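Local coordinates for protein 4-carboxymuconolactone decarboxylase (PDB 4G9Q) that is of uncertain function, though it belongs to the carboxymuconolactone decarboxylase family, may have peroxiredoxin activity, and assembles as an all-helical trimer, at residues 115-118 with 119-123; 82-86 with 87-91; 183-187 with 188-192; 209-213 with 214-218. One frame throughout, in Å; residues are numbered along the deposited sequence.

Interaction 1: 115-118 with 119-123; sequences THLA and YYSGW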
loop_
_atom_site.group_PDB
_atom_site.type_symbol
_atom_site.label_atom_id
_atom_site.label_comp_id
_atom_site.label_asym_id
_atom_site.label_seq_id
_atom_site.Cartn_x
_atom_site.Cartn_y
_atom_site.Cartn_z
ATOM N N THR A 115 14.844 -4.084 11.677
ATOM C CA THR A 115 14.182 -4.558 12.894
ATOM C C THR A 115 13.123 -3.577 13.388
ATOM O O THR A 115 12.022 -3.981 13.781
ATOM C CB THR A 115 15.208 -4.853 13.993
ATOM O OG1 THR A 115 16.084 -5.888 13.528
ATOM C CG2 THR A 115 14.527 -5.304 15.279
ATOM N N HIS A 116 13.462 -2.290 13.364
ATOM C CA HIS A 116 12.539 -1.253 13.779
ATOM C C HIS A 116 11.279 -1.262 12.920
ATOM O O HIS A 116 10.165 -1.163 13.436
ATOM C CB HIS A 116 13.205 0.127 13.712
ATOM C CG HIS A 116 12.388 1.207 14.342
ATOM N ND1 HIS A 116 12.268 1.342 15.708
ATOM C CD2 HIS A 116 11.629 2.188 13.797
ATOM C CE1 HIS A 116 11.467 2.358 15.978
ATOM N NE2 HIS A 116 11.069 2.891 14.835
ATOM N N LEU A 117 11.465 -1.397 11.610
ATOM C CA LEU A 117 10.331 -1.359 10.696
ATOM C C LEU A 117 9.520 -2.653 10.646
ATOM O O LEU A 117 8.408 -2.648 10.125
ATOM C CB LEU A 117 10.753 -0.879 9.302
ATOM C CG LEU A 117 11.254 0.575 9.298
ATOM C CD1 LEU A 117 11.566 1.004 7.881
ATOM C CD2 LEU A 117 10.261 1.537 9.959
ATOM N N ALA A 118 10.050 -3.743 11.209
ATOM C CA ALA A 118 9.228 -4.940 11.439
ATOM C C ALA A 118 8.024 -4.558 12.300
ATOM O O ALA A 118 6.892 -4.986 12.043
ATOM C CB ALA A 118 10.039 -6.036 12.113
ATOM N N TYR A 119 8.274 -3.719 13.303
ATOM C CA TYR A 119 7.218 -3.261 14.198
ATOM C C TYR A 119 6.376 -2.145 13.591
ATOM O O TYR A 119 5.160 -2.140 13.746
ATOM C CB TYR A 119 7.807 -2.795 15.526
ATOM C CG TYR A 119 8.406 -3.917 16.336
ATOM C CD1 TYR A 119 7.623 -4.650 17.234
ATOM C CD2 TYR A 119 9.754 -4.246 16.208
ATOM C CE1 TYR A 119 8.182 -5.689 17.991
ATOM C CE2 TYR A 119 10.315 -5.281 16.950
ATOM C CZ TYR A 119 9.528 -5.996 17.833
ATOM O OH TYR A 119 10.095 -7.008 18.565
ATOM N N TYR A 120 7.017 -1.203 12.901
ATOM C CA TYR A 120 6.304 -0.012 12.422
ATOM C C TYR A 120 5.689 -0.129 11.035
ATOM O O TYR A 120 4.672 0.523 10.752
ATOM C CB TYR A 120 7.155 1.259 12.585
ATOM C CG TYR A 120 7.057 1.791 13.991
ATOM C CD1 TYR A 120 6.039 2.673 14.348
ATOM C CD2 TYR A 120 7.945 1.370 14.985
ATOM C CE1 TYR A 120 5.918 3.146 15.643
ATOM C CE2 TYR A 120 7.834 1.846 16.291
ATOM C CZ TYR A 120 6.821 2.731 16.611
ATOM O OH TYR A 120 6.691 3.208 17.892
ATOM N N SER A 121 6.290 -0.948 10.177
ATOM C CA SER A 121 5.749 -1.185 8.839
ATOM C C SER A 121 5.070 -2.548 8.748
ATOM O O SER A 121 4.122 -2.728 7.977
ATOM C CB SER A 121 6.836 -1.049 7.774
ATOM O OG SER A 121 7.384 0.262 7.780
ATOM N N GLY A 122 5.538 -3.501 9.542
ATOM C CA GLY A 122 4.946 -4.841 9.546
ATOM C C GLY A 122 5.990 -5.903 9.283
ATOM O O GLY A 122 6.969 -5.658 8.575
ATOM N N TRP A 123 5.777 -7.088 9.850
ATOM C CA TRP A 123 6.782 -8.144 9.823
ATOM C C TRP A 123 7.167 -8.543 8.405
ATOM O O TRP A 123 8.347 -8.732 8.110
ATOM C CB TRP A 123 6.294 -9.368 10.600
ATOM C CG TRP A 123 7.299 -9.854 11.592
ATOM C CD1 TRP A 123 8.119 -10.938 11.472
ATOM C CD2 TRP A 123 7.596 -9.262 12.857
ATOM N NE1 TRP A 123 8.910 -11.060 12.590
ATOM C CE2 TRP A 123 8.607 -10.045 13.458
ATOM C CE3 TRP A 123 7.099 -8.146 13.547
ATOM C CZ2 TRP A 123 9.138 -9.748 14.718
ATOM C CZ3 TRP A 123 7.624 -7.850 14.800
ATOM C CH2 TRP A 123 8.636 -8.651 15.372
#

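Interaction 2: 82-86 with 87-91; sequences AALIA and RGEAP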
loop_
_atom_site.group_PDB
_atom_site.type_symbol
_atom_site.label_atom_id
_atom_site.label_comp_id
_atom_site.label_asym_id
_atom_site.label_seq_id
_atom_site.Cartn_x
_atom_site.Cartn_y
_atom_site.Cartn_z
ATOM N N ALA A 82 14.126 3.495 4.500
ATOM C CA ALA A 82 12.868 3.407 5.248
ATOM C C ALA A 82 11.657 3.443 4.311
ATOM O O ALA A 82 10.730 2.637 4.454
ATOM C CB ALA A 82 12.792 4.506 6.300
ATOM N N ALA A 83 11.683 4.347 3.329
ATOM C CA ALA A 83 10.596 4.454 2.347
ATOM C C ALA A 83 10.416 3.169 1.530
ATOM O O ALA A 83 9.286 2.676 1.365
ATOM C CB ALA A 83 10.829 5.639 1.425
ATOM N N LEU A 84 11.527 2.627 1.028
ATOM C CA LEU A 84 11.499 1.407 0.214
ATOM C C LEU A 84 10.983 0.218 1.008
ATOM O O LEU A 84 10.200 -0.581 0.494
ATOM C CB LEU A 84 12.882 1.100 -0.362
ATOM C CG LEU A 84 13.444 2.134 -1.343
ATOM C CD1 LEU A 84 14.885 1.811 -1.663
ATOM C CD2 LEU A 84 12.627 2.220 -2.619
ATOM N N ILE A 85 11.417 0.104 2.263
ATOM C CA ILE A 85 10.924 -0.959 3.144
ATOM C C ILE A 85 9.418 -0.813 3.371
ATOM O O ILE A 85 8.663 -1.763 3.147
ATOM C CB ILE A 85 11.671 -1.010 4.496
ATOM C CG1 ILE A 85 13.144 -1.363 4.268
ATOM C CG2 ILE A 85 11.013 -2.045 5.457
ATOM C CD1 ILE A 85 14.025 -1.193 5.497
ATOM N N ALA A 86 8.994 0.380 3.790
ATOM C CA ALA A 86 7.587 0.629 4.124
ATOM C C ALA A 86 6.647 0.400 2.937
ATOM O O ALA A 86 5.519 -0.082 3.108
ATOM C CB ALA A 86 7.422 2.049 4.660
ATOM N N ARG A 87 7.121 0.731 1.738
ATOM C CA ARG A 87 6.291 0.683 0.532
ATOM C C ARG A 87 6.366 -0.637 -0.231
ATOM O O ARG A 87 5.797 -0.763 -1.321
ATOM C CB ARG A 87 6.633 1.849 -0.393
ATOM C CG ARG A 87 6.237 3.196 0.179
ATOM C CD ARG A 87 6.676 4.338 -0.722
ATOM N NE ARG A 87 6.074 4.265 -2.053
ATOM C CZ ARG A 87 4.838 4.655 -2.359
ATOM N NH1 ARG A 87 4.025 5.145 -1.433
ATOM N NH2 ARG A 87 4.404 4.541 -3.608
ATOM N N GLY A 88 7.060 -1.615 0.343
ATOM C CA GLY A 88 7.185 -2.937 -0.276
ATOM C C GLY A 88 7.937 -2.894 -1.592
ATOM O O GLY A 88 7.568 -3.569 -2.556
ATOM N N GLU A 89 8.991 -2.090 -1.628
ATOM C CA GLU A 89 9.841 -1.977 -2.801
ATOM C C GLU A 89 11.226 -2.539 -2.477
ATOM O O GLU A 89 12.250 -1.993 -2.886
ATOM C CB GLU A 89 9.911 -0.519 -3.265
ATOM C CG GLU A 89 8.538 0.067 -3.611
ATOM C CD GLU A 89 8.566 1.561 -3.896
ATOM O OE1 GLU A 89 9.669 2.137 -3.991
ATOM O OE2 GLU A 89 7.477 2.161 -4.024
ATOM N N ALA A 90 11.237 -3.652 -1.748
ATOM C CA ALA A 90 12.482 -4.287 -1.304
ATOM C C ALA A 90 13.519 -4.611 -2.394
ATOM O O ALA A 90 14.707 -4.507 -2.118
ATOM C CB ALA A 90 12.192 -5.523 -0.451
ATOM N N PRO A 91 13.090 -4.994 -3.621
ATOM C CA PRO A 91 14.090 -5.256 -4.676
ATOM C C PRO A 91 15.082 -4.116 -4.933
ATOM O O PRO A 91 16.262 -4.379 -5.211
ATOM C CB PRO A 91 13.229 -5.491 -5.916
ATOM C CG PRO A 91 11.982 -6.080 -5.377
ATOM C CD PRO A 91 11.740 -5.403 -4.056
#

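Interaction 3: 183-187 with 188-192; sequences YTTDY and LFRDL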
loop_
_atom_site.group_PDB
_atom_site.type_symbol
_atom_site.label_atom_id
_atom_site.label_comp_id
_atom_site.label_asym_id
_atom_site.label_seq_id
_atom_site.Cartn_x
_atom_site.Cartn_y
_atom_site.Cartn_z
ATOM N N TYR A 183 1.824 -4.693 24.939
ATOM C CA TYR A 183 2.920 -4.855 23.984
ATOM C C TYR A 183 3.545 -3.516 23.599
ATOM O O TYR A 183 4.769 -3.416 23.458
ATOM C CB TYR A 183 2.443 -5.561 22.719
ATOM C CG TYR A 183 2.224 -7.057 22.817
ATOM C CD1 TYR A 183 3.059 -7.876 23.584
ATOM C CD2 TYR A 183 1.200 -7.663 22.088
ATOM C CE1 TYR A 183 2.855 -9.257 23.636
ATOM C CE2 TYR A 183 0.994 -9.035 22.130
ATOM C CZ TYR A 183 1.817 -9.824 22.905
ATOM O OH TYR A 183 1.601 -11.186 22.933
ATOM N N THR A 184 2.712 -2.488 23.425
ATOM C CA THR A 184 3.210 -1.147 23.106
ATOM C C THR A 184 4.236 -0.701 24.157
ATOM O O THR A 184 5.331 -0.237 23.821
ATOM C CB THR A 184 2.056 -0.123 22.992
ATOM O OG1 THR A 184 1.114 -0.589 22.018
ATOM C CG2 THR A 184 2.575 1.253 22.570
ATOM N N THR A 185 3.882 -0.877 25.425
ATOM C CA THR A 185 4.784 -0.564 26.533
ATOM C C THR A 185 6.027 -1.459 26.545
ATOM O O THR A 185 7.159 -0.959 26.511
ATOM C CB THR A 185 4.051 -0.664 27.884
ATOM O OG1 THR A 185 2.963 0.267 27.892
ATOM C CG2 THR A 185 5.002 -0.352 29.047
ATOM N N ASP A 186 5.809 -2.770 26.592
ATOM C CA ASP A 186 6.896 -3.734 26.807
ATOM C C ASP A 186 7.825 -3.918 25.609
ATOM O O ASP A 186 9.051 -3.964 25.774
ATOM C CB ASP A 186 6.341 -5.095 27.230
ATOM C CG ASP A 186 5.683 -5.068 28.603
ATOM O OD1 ASP A 186 5.940 -4.127 29.390
ATOM O OD2 ASP A 186 4.915 -6.009 28.890
ATOM N N TYR A 187 7.250 -4.036 24.412
ATOM C CA TYR A 187 8.047 -4.303 23.208
ATOM C C TYR A 187 8.605 -3.036 22.583
ATOM O O TYR A 187 9.725 -3.038 22.070
ATOM C CB TYR A 187 7.227 -5.042 22.146
ATOM C CG TYR A 187 6.890 -6.492 22.433
ATOM C CD1 TYR A 187 7.354 -7.148 23.577
ATOM C CD2 TYR A 187 6.121 -7.223 21.523
ATOM C CE1 TYR A 187 7.046 -8.486 23.808
ATOM C CE2 TYR A 187 5.808 -8.554 21.748
ATOM C CZ TYR A 187 6.270 -9.179 22.891
ATOM O OH TYR A 187 5.957 -10.504 23.105
ATOM N N LEU A 188 7.823 -1.958 22.595
ATOM C CA LEU A 188 8.251 -0.742 21.903
ATOM C C LEU A 188 8.945 0.260 22.811
ATOM O O LEU A 188 10.147 0.498 22.678
ATOM C CB LEU A 188 7.094 -0.069 21.157
ATOM C CG LEU A 188 6.307 -0.873 20.122
ATOM C CD1 LEU A 188 5.426 0.082 19.333
ATOM C CD2 LEU A 188 7.206 -1.648 19.183
ATOM N N PHE A 189 8.194 0.853 23.733
ATOM C CA PHE A 189 8.741 1.976 24.483
ATOM C C PHE A 189 9.738 1.604 25.579
ATOM O O PHE A 189 10.613 2.401 25.899
ATOM C CB PHE A 189 7.626 2.916 24.950
ATOM C CG PHE A 189 6.986 3.652 23.816
ATOM C CD1 PHE A 189 7.615 4.757 23.251
ATOM C CD2 PHE A 189 5.795 3.200 23.263
ATOM C CE1 PHE A 189 7.048 5.425 22.170
ATOM C CE2 PHE A 189 5.214 3.866 22.189
ATOM C CZ PHE A 189 5.840 4.979 21.644
ATOM N N ARG A 190 9.639 0.386 26.105
ATOM C CA ARG A 190 10.600 -0.091 27.104
ATOM C C ARG A 190 11.645 -1.057 26.540
ATOM O O ARG A 190 12.414 -1.661 27.300
ATOM C CB ARG A 190 9.878 -0.694 28.315
ATOM C CG ARG A 190 9.195 0.351 29.179
ATOM C CD ARG A 190 8.678 -0.231 30.486
ATOM N NE ARG A 190 9.043 0.627 31.614
ATOM C CZ ARG A 190 10.119 0.453 32.376
ATOM N NH1 ARG A 190 10.947 -0.563 32.157
ATOM N NH2 ARG A 190 10.368 1.293 33.369
ATOM N N ASP A 191 11.680 -1.193 25.213
ATOM C CA ASP A 191 12.702 -2.012 24.552
ATOM C C ASP A 191 13.164 -1.418 23.226
ATOM O O ASP A 191 14.239 -0.824 23.164
ATOM C CB ASP A 191 12.252 -3.475 24.373
ATOM C CG ASP A 191 13.294 -4.323 23.647
ATOM O OD1 ASP A 191 14.493 -3.973 23.694
ATOM O OD2 ASP A 191 12.922 -5.343 23.021
ATOM N N LEU A 192 12.352 -1.568 22.172
ATOM C CA LEU A 192 12.737 -1.130 20.827
ATOM C C LEU A 192 13.329 0.286 20.794
ATOM O O LEU A 192 14.401 0.497 20.216
ATOM C CB LEU A 192 11.551 -1.254 19.845
ATOM C CG LEU A 192 11.816 -0.950 18.359
ATOM C CD1 LEU A 192 12.771 -1.957 17.734
ATOM C CD2 LEU A 192 10.499 -0.905 17.586
#

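Interaction 4: 209-213 with 214-218; sequences AALIS and VGQVE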
loop_
_atom_site.group_PDB
_atom_site.type_symbol
_atom_site.label_atom_id
_atom_site.label_comp_id
_atom_site.label_asym_id
_atom_site.label_seq_id
_atom_site.Cartn_x
_atom_site.Cartn_y
_atom_site.Cartn_z
ATOM N N ALA A 209 9.876 8.731 8.260
ATOM C CA ALA A 209 9.990 8.395 6.835
ATOM C C ALA A 209 9.033 7.269 6.452
ATOM O O ALA A 209 8.321 7.362 5.446
ATOM C CB ALA A 209 11.435 8.032 6.469
ATOM N N ALA A 210 8.999 6.220 7.271
ATOM C CA ALA A 210 8.124 5.077 7.020
ATOM C C ALA A 210 6.644 5.463 7.070
ATOM O O ALA A 210 5.848 4.975 6.266
ATOM C CB ALA A 210 8.417 3.956 8.005
ATOM N N LEU A 211 6.289 6.335 8.016
ATOM C CA LEU A 211 4.903 6.789 8.186
ATOM C C LEU A 211 4.442 7.634 7.009
ATOM O O LEU A 211 3.361 7.405 6.456
ATOM C CB LEU A 211 4.752 7.617 9.469
ATOM C CG LEU A 211 4.950 6.909 10.809
ATOM C CD1 LEU A 211 4.926 7.924 11.947
ATOM C CD2 LEU A 211 3.904 5.837 11.019
ATOM N N ILE A 212 5.263 8.612 6.642
ATOM C CA ILE A 212 4.956 9.496 5.515
ATOM C C ILE A 212 4.811 8.675 4.233
ATOM O O ILE A 212 3.914 8.924 3.424
ATOM C CB ILE A 212 6.021 10.612 5.356
ATOM C CG1 ILE A 212 5.969 11.572 6.554
ATOM C CG2 ILE A 212 5.805 11.400 4.058
ATOM C CD1 ILE A 212 7.193 12.460 6.698
ATOM N N SER A 213 5.672 7.667 4.083
ATOM C CA SER A 213 5.753 6.885 2.846
ATOM C C SER A 213 4.507 6.073 2.519
ATOM O O SER A 213 4.303 5.678 1.365
ATOM C CB SER A 213 6.983 5.976 2.872
ATOM O OG SER A 213 8.151 6.767 2.811
ATOM N N VAL A 214 3.685 5.823 3.534
ATOM C CA VAL A 214 2.443 5.076 3.353
ATOM C C VAL A 214 1.217 5.888 3.799
ATOM O O VAL A 214 0.124 5.339 3.963
ATOM C CB VAL A 214 2.490 3.687 4.046
ATOM C CG1 VAL A 214 3.604 2.809 3.441
ATOM C CG2 VAL A 214 2.665 3.829 5.553
ATOM N N GLY A 215 1.416 7.190 3.994
ATOM C CA GLY A 215 0.317 8.120 4.273
ATOM C C GLY A 215 -0.299 8.001 5.653
ATOM O O GLY A 215 -1.453 8.397 5.861
ATOM N N GLN A 216 0.472 7.481 6.603
ATOM C CA GLN A 216 -0.016 7.301 7.969
ATOM C C GLN A 216 0.123 8.591 8.775
ATOM O O GLN A 216 0.892 8.677 9.735
ATOM C CB GLN A 216 0.681 6.113 8.644
ATOM C CG GLN A 216 0.107 4.748 8.241
ATOM C CD GLN A 216 1.041 3.598 8.590
ATOM O OE1 GLN A 216 2.098 3.810 9.174
ATOM N NE2 GLN A 216 0.661 2.373 8.216
ATOM N N VAL A 217 -0.656 9.587 8.368
ATOM C CA VAL A 217 -0.612 10.925 8.948
ATOM C C VAL A 217 -1.055 10.991 10.413
ATOM O O VAL A 217 -0.652 11.903 11.128
ATOM C CB VAL A 217 -1.417 11.942 8.093
ATOM C CG1 VAL A 217 -0.706 12.188 6.763
ATOM C CG2 VAL A 217 -2.855 11.460 7.864
ATOM N N GLU A 218 -1.859 10.021 10.855
ATOM C CA GLU A 218 -2.383 10.001 12.234
ATOM C C GLU A 218 -1.265 9.910 13.278
ATOM O O GLU A 218 -1.409 10.416 14.395
ATOM C CB GLU A 218 -3.392 8.852 12.419
ATOM C CG GLU A 218 -4.258 8.927 13.692
ATOM C CD GLU A 218 -5.396 7.898 13.718
ATOM O OE1 GLU A 218 -6.025 7.662 12.661
ATOM O OE2 GLU A 218 -5.671 7.330 14.802
#

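Interaction 1: 115-118 with 119-123
Tyr119 sets a ring edge against the preceding turn of helix 107-120, with Thr115 O 3.3 Å from CD2 and near the ring plane. Trp123 CZ3 sits over the centre of one face of this ring, and the phenol hydroxyl is hydrogen-bonded to Arg60 of the second subunit. Tyr120 N closes a regular helical bond to His116 O at 3.2 Å. The Tyr120 ring lies almost parallel to the imidazole of His116, with planes at 19° and centroids 4.8 Å apart, but the two are slid so far that they barely overlap. His116 NE2 approaches Tyr120 CD2 at 3.5 Å; CG stands anti to the backbone N (chi1 -170°), which carries the imidazole beside the tyrosine. The polar ends have other mates, NE2 of His116 in Thr207 and OH of Tyr120 in Trp193. With an alanine in place of His116, Tyr120 would probably lose the flat neighbour that limits its turning, and the Thr207 hydroxyl its imidazole partner. Ser121 N meets Leu117 O at 2.7 Å, and Gly122 N reaches the same oxygen at 3.1 Å, so one carbonyl closes the helix end with two bonds. Gly122 has positive phi; a side chain there would jam against the preceding carbonyl oxygen. Trp123, opening the next helix, receives Ala118 CB over its six-membered ring, 4.0 Å from the centroid, a CH-pi contact. The chemistry is therefore divided: backbone bonds finish the helix, rings and methyls pack in buried surroundings, and the aromatic residues' polar tips bond outside the helix and in the second subunit.

Interaction 2: 82-86 with 87-91
Ala83 O accepts Arg87 N at 2.9 Å, an ordinary helical bond near the end of helix 73-86, and Arg87 CG packs 3.3 Å from the same Ala83 O. The arginine chain then bends at chi3 (61°), which brings NE to Glu89 OE2 at 3.2 Å in a salt bridge made from above the carboxylate plane. This ion pair has further partners: Arg87 NH1 bonds to Ser213 O, and Lys125 of the third subunit pairs with Glu89 OE2. Leu84 meets Glu89 twice. Its O takes Glu89 N at 2.9 Å, in the carbonyl plane, while its CD2 touches OE1 at 3.3 Å, the two side chains crossing at about a right angle. Ile85 O receives Gly88 N at 3.2 Å from well above the carbonyl plane; the isoleucine side chain points away from the turn, into Leu93, Ile114 and Leu117. The methyl of Ala86 packs on Ser121 and Ala210. The paired bonds, Glu89 N to Leu84 O and Gly88 N to Ile85 O, with Gly88 at positive phi as the C-prime residue, define a Schellman motif that ends the helix and turns the chain toward helix 93-102.

Interaction 3: 183-187 with 188-192
Phe189 N gives a straight hydrogen bond to Thr184 O at 3.1 Å, and Arg190 N reaches Thr185 O at 2.9 Å, both nearly along the C=O axis. Leu192 N follows with a bond to Tyr187 O at 3.0 Å. Each spans five residues, so this part of helix 178-192 is wound in wider, pi-type turns; Leu188 N, between the two patterns, makes weak bonds to both Tyr183 O and Thr184 O. Asp191 CB lies 3.4 Å from Tyr187 O, and its carboxylate forms a salt bridge with Arg60 of the second subunit. The five-residue spacing also pairs side chains. Thr184 CG2, anti to the backbone N, lies in the plane of the Phe189 ring at its edge, 3.7 Å from CE2, while OG1 is bonded to Leu180 O. Alongside, Thr185 CG2 touches Arg190 CD at 3.9 Å. Leu188 CB presses on Thr184 O at 3.2 Å, and its branches pack on Tyr119 and Tyr120 and, in the second subunit, on Trp250. A serine in place of Leu188 would probably open a gap where the side chain now meets these three residues. On the other flank Tyr183 CD1 sits over a face of the Tyr187 ring, offset toward the rim.

Interaction 4: 209-213 with 214-218
Gln216 N donates to Leu211 O at 2.9 Å, tilted 30° from the carbonyl plane, and Val214 N adds a weak bond to the same oxygen at 3.3 Å. That carbonyl is thus held chiefly by Gln216 N. The next carbonyl, Ile212 O, takes Gly215 N at 3.1 Å, the donor standing high above the carbonyl plane and not on a lone pair. These bonds from Gln216 N and Gly215 N, with Gly215 at positive phi as the C-prime residue, make a Schellman motif that ends helix 200-213. Gln216 then centres an inverse gamma turn, in which Val217 N gives a weak bond to Gly215 O, and the chain leaves for helix 220-229. Further back, Ala209 O is gripped twice by one residue: Ser213 N bonds to it in the usual helical way, and Ser213 OG gives its proton to it at 2.7 Å. The two donors arrive from opposite faces of the carbonyl plane and so share the oxygen; the OG bond holds the buried hydroxyl in place. Ser213 O in turn accepts from the guanidinium of Arg87. Ala210 O is approached at 3.5 Å by Val214 CG2, the methyl standing between Val214's own backbone N and carbonyl carbon. Among the side chains, Leu211 CD2 meets the amide oxygen of Gln216 (OE1) at 3.3 Å, the leucine crossing the glutamine at about a right angle; this is van der Waals contact, and both residues also pack on Pro251 of the second subunit. Ile212 faces the other way, into Ile241, Leu244 and Ala256.

Overall arrangement
Along the chain the order is interaction 2, interaction 1, interaction 3, interaction 4, the first two in one carboxymuconolactone decarboxylase region and the last two in the other. Interactions 2 and 4 close helices 73-86 and 200-213 with the same Schellman motif, their centres about 12 Å apart and joined by Arg87 and Ser213. Interaction 1, ending helix 107-120, packs on both, through Leu117 and Ser121 against Ala82, Ala86 and Ala210. Interaction 3 lies about 13 Å from interaction 1, centre to centre, and touches it through Leu188 and Leu192, but not interactions 2 and 4. Three helix ends thus meet inside the subunit; interactions 1, 3 and 4 also touch the second subunit of the trimer, and interaction 2 the third.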